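Local coordinates for probable fimbrial chaperone YadV (Escherichia coli K-12, PDB 5GHU), which probably acts as a periplasmic chaperone in the folding and assembly of fimbrial subunits, and could thereby contribute to adhesion to surfaces, at residues L31-W36 with F90-V95. Sequence-based numbering, arbitrary orientation.
Sequences LLVQSW and FNVLEV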
ATOM      1  N   LEU A  31      16.582  17.537  11.554  1.00 42.96           N
ATOM      2  CA  LEU A  31      16.524  17.316  10.102  1.00 39.03           C
ATOM      3  C   LEU A  31      15.524  18.262   9.440  1.00 38.59           C
ATOM      4  O   LEU A  31      14.534  18.647  10.058  1.00 44.12           O
ATOM      5  CB  LEU A  31      16.125  15.867   9.797  1.00 36.72           C
ATOM      6  CG  LEU A  31      17.085  14.699  10.049  1.00 48.26           C
ATOM      7  CD1 LEU A  31      17.816  14.858  11.319  1.00 58.67           C
ATOM      8  CD2 LEU A  31      16.339  13.372  10.093  1.00 51.21           C
ATOM      9  N   LEU A  32      15.800  18.652   8.196  1.00 38.29           N
ATOM     10  CA  LEU A  32      14.796  19.284   7.338  1.00 37.81           C
ATOM     11  C   LEU A  32      14.013  18.155   6.722  1.00 42.07           C
ATOM     12  O   LEU A  32      14.619  17.226   6.211  1.00 39.62           O
ATOM     13  CB  LEU A  32      15.448  20.151   6.253  1.00 40.33           C
ATOM     14  CG  LEU A  32      16.266  21.203   6.985  1.00 49.03           C
ATOM     15  CD1 LEU A  32      17.109  22.030   6.003  1.00 54.01           C
ATOM     16  CD2 LEU A  32      15.331  22.070   7.804  1.00 54.08           C
ATOM     17  N   VAL A  33      12.682  18.221   6.780  1.00 34.89           N
ATOM     18  CA  VAL A  33      11.858  17.141   6.273  1.00 33.75           C
ATOM     19  C   VAL A  33      10.766  17.622   5.323  1.00 36.89           C
ATOM     20  O   VAL A  33       9.977  18.495   5.658  1.00 39.35           O
ATOM     21  CB  VAL A  33      11.203  16.407   7.458  1.00 32.64           C
ATOM     22  CG1 VAL A  33      10.354  15.203   6.964  1.00 36.86           C
ATOM     23  CG2 VAL A  33      12.298  15.993   8.443  1.00 34.78           C
ATOM     24  N   GLN A  34      10.705  17.027   4.143  1.00 35.03           N
ATOM     25  CA  GLN A  34       9.682  17.375   3.160  1.00 34.75           C
ATOM     26  C   GLN A  34       8.645  16.271   3.106  1.00 39.70           C
ATOM     27  O   GLN A  34       9.015  15.096   3.117  1.00 36.84           O
ATOM     28  CB  GLN A  34      10.277  17.542   1.762  1.00 33.41           C
ATOM     29  CG  GLN A  34      11.165  18.711   1.627  1.00 39.88           C
ATOM     30  CD  GLN A  34      11.514  18.929   0.186  1.00 51.64           C
ATOM     31  OE1 GLN A  34      12.631  18.647  -0.245  1.00 60.17           O
ATOM     32  NE2 GLN A  34      10.575  19.473  -0.559  1.00 57.42           N
ATOM     33  N   SER A  35       7.380  16.664   3.018  1.00 30.55           N
ATOM     34  CA  SER A  35       6.254  15.742   2.981  1.00 29.78           C
ATOM     35  C   SER A  35       5.428  16.086   1.755  1.00 29.66           C
ATOM     36  O   SER A  35       5.127  17.263   1.537  1.00 34.93           O
ATOM     37  CB  SER A  35       5.376  15.866   4.243  1.00 34.57           C
ATOM     38  OG  SER A  35       6.144  15.675   5.414  1.00 36.06           O
ATOM     39  N   TRP A  36       5.031  15.087   0.980  1.00 30.98           N
ATOM     40  CA  TRP A  36       4.113  15.351  -0.112  1.00 30.51           C
ATOM     41  C   TRP A  36       3.395  14.101  -0.563  1.00 32.11           C
ATOM     42  O   TRP A  36       3.800  12.967  -0.229  1.00 28.99           O
ATOM     43  CB  TRP A  36       4.867  15.993  -1.300  1.00 34.83           C
ATOM     44  CG  TRP A  36       5.732  15.012  -2.116  1.00 32.74           C
ATOM     45  CD1 TRP A  36       5.348  14.308  -3.227  1.00 33.91           C
ATOM     46  CD2 TRP A  36       7.110  14.656  -1.882  1.00 31.22           C
ATOM     47  NE1 TRP A  36       6.392  13.525  -3.692  1.00 34.20           N
ATOM     48  CE2 TRP A  36       7.487  13.739  -2.897  1.00 32.37           C
ATOM     49  CE3 TRP A  36       8.060  15.027  -0.925  1.00 33.51           C
ATOM     50  CZ2 TRP A  36       8.746  13.164  -2.953  1.00 32.60           C
ATOM     51  CZ3 TRP A  36       9.329  14.476  -1.004  1.00 36.47           C
ATOM     52  CH2 TRP A  36       9.666  13.560  -2.033  1.00 33.84           C
ATOM     53  N   PHE A  90       2.254   8.740  -0.054  1.00 22.78           N
ATOM     54  CA  PHE A  90       2.709   9.769   0.881  1.00 21.77           C
ATOM     55  C   PHE A  90       4.219   9.650   1.055  1.00 24.17           C
ATOM     56  O   PHE A  90       4.707   8.616   1.513  1.00 27.15           O
ATOM     57  CB  PHE A  90       1.992   9.614   2.246  1.00 23.20           C
ATOM     58  CG  PHE A  90       2.459  10.616   3.276  1.00 25.42           C
ATOM     59  CD1 PHE A  90       2.305  11.966   3.047  1.00 25.44           C
ATOM     60  CD2 PHE A  90       3.166  10.216   4.394  1.00 22.70           C
ATOM     61  CE1 PHE A  90       2.763  12.925   3.936  1.00 27.50           C
ATOM     62  CE2 PHE A  90       3.627  11.157   5.295  1.00 28.36           C
ATOM     63  CZ  PHE A  90       3.443  12.527   5.051  1.00 29.29           C
ATOM     64  N   ASN A  91       4.936  10.715   0.684  1.00 25.64           N
ATOM     65  CA  ASN A  91       6.393  10.735   0.707  1.00 26.33           C
ATOM     66  C   ASN A  91       6.953  11.600   1.785  1.00 28.09           C
ATOM     67  O   ASN A  91       6.455  12.709   1.996  1.00 27.12           O
ATOM     68  CB  ASN A  91       6.949  11.300  -0.610  1.00 28.21           C
ATOM     69  CG  ASN A  91       6.584  10.456  -1.819  1.00 35.49           C
ATOM     70  OD1 ASN A  91       7.415   9.728  -2.320  1.00 38.52           O
ATOM     71  ND2 ASN A  91       5.353  10.562  -2.290  1.00 34.17           N
ATOM     72  N   VAL A  92       8.040  11.124   2.390  1.00 27.15           N
ATOM     73  CA  VAL A  92       8.831  11.852   3.357  1.00 27.17           C
ATOM     74  C   VAL A  92      10.291  11.811   2.954  1.00 30.98           C
ATOM     75  O   VAL A  92      10.848  10.739   2.745  1.00 34.11           O
ATOM     76  CB  VAL A  92       8.625  11.228   4.734  1.00 28.16           C
ATOM     77  CG1 VAL A  92       9.544  11.856   5.738  1.00 33.05           C
ATOM     78  CG2 VAL A  92       7.152  11.388   5.086  1.00 31.96           C
ATOM     79  N   LEU A  93      10.899  12.983   2.834  1.00 30.86           N
ATOM     80  CA  LEU A  93      12.301  13.081   2.404  1.00 30.56           C
ATOM     81  C   LEU A  93      13.073  13.843   3.473  1.00 35.14           C
ATOM     82  O   LEU A  93      12.701  14.952   3.794  1.00 37.23           O
ATOM     83  CB  LEU A  93      12.373  13.785   1.017  1.00 31.93           C
ATOM     84  CG  LEU A  93      13.707  14.066   0.303  1.00 43.09           C
ATOM     85  CD1 LEU A  93      14.426  15.301   0.844  1.00 52.10           C
ATOM     86  CD2 LEU A  93      14.586  12.872   0.437  1.00 49.47           C
ATOM     87  N   GLU A  94      14.128  13.265   4.046  1.00 36.92           N
ATOM     88  CA  GLU A  94      14.864  13.979   5.109  1.00 35.20           C
ATOM     89  C   GLU A  94      16.213  14.432   4.577  1.00 42.23           C
ATOM     90  O   GLU A  94      16.771  13.824   3.687  1.00 44.92           O
ATOM     91  CB  GLU A  94      15.031  13.104   6.369  1.00 43.68           C
ATOM     92  CG  GLU A  94      15.966  11.899   6.242  1.00 49.85           C
ATOM     93  CD  GLU A  94      15.773  10.857   7.355  1.00 48.70           C
ATOM     94  OE1 GLU A  94      14.621  10.595   7.738  1.00 49.56           O
ATOM     95  OE2 GLU A  94      16.765  10.281   7.833  1.00 55.51           O
ATOM     96  N   VAL A  95      16.727  15.509   5.149  1.00 44.36           N
ATOM     97  CA  VAL A  95      18.091  15.918   4.819  1.00 50.57           C
ATOM     98  C   VAL A  95      18.676  16.754   5.965  1.00 56.26           C
ATOM     99  O   VAL A  95      18.004  17.630   6.543  1.00 47.71           O
ATOM    100  CB  VAL A  95      18.103  16.642   3.474  1.00 53.89           C
ATOM    101  CG1 VAL A  95      17.180  17.859   3.506  1.00 51.04           C
ATOM    102  CG2 VAL A  95      19.527  16.971   3.055  1.00 54.54           C
TER
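Trp36 lays its indole across Asn91, its partner in an antiparallel hydrogen-bonded pair. Asn91 CB sits over the centre of the six-membered ring, 3.4 Å from its centroid and 14° off the normal, a CH-pi contact. The amide of Asn91 continues along the same face beside the CZ2-CE2-NE1 side of the indole, stacked with its plane nearly parallel to the ring. With chi1 at 75°, Trp36 CG stands between its own backbone N and carbonyl carbon, and the ring, though it leaves on one face of the sheet, leans across the neighbouring strand. Asp38 bridges the two side chains, its carboxylate accepting a hydrogen bond from Trp36 NE1 and a weak one from Asn91 ND2, while Arg115 binds Asn91 OD1. The far edge of the indole meets Leu93, Trp36 CZ3 lying 3.7 Å from Leu93 CB, which is near the ring plane. Six backbone hydrogen bonds join the strands, the straightest from Asn91 N to Trp36 O (2.7 Å, 173°). Segments 31-36 and 90-95 are thereby neighbouring strands in the immunoglobulin-like N-terminal domain of a PapD-type chaperone, flanked by strands 53-62 and 114-123. On the opposite face, turned to the domain interior, Val33 CG1 touches Val92 CG1 at 3.7 Å, beside Ile3. Farther along, Leu31 CD2 packs 3.8 Å from Glu94 CD, whose buried carboxylate accepts hydrogen bonds from the backbone N atoms of Asp2 and Ile3.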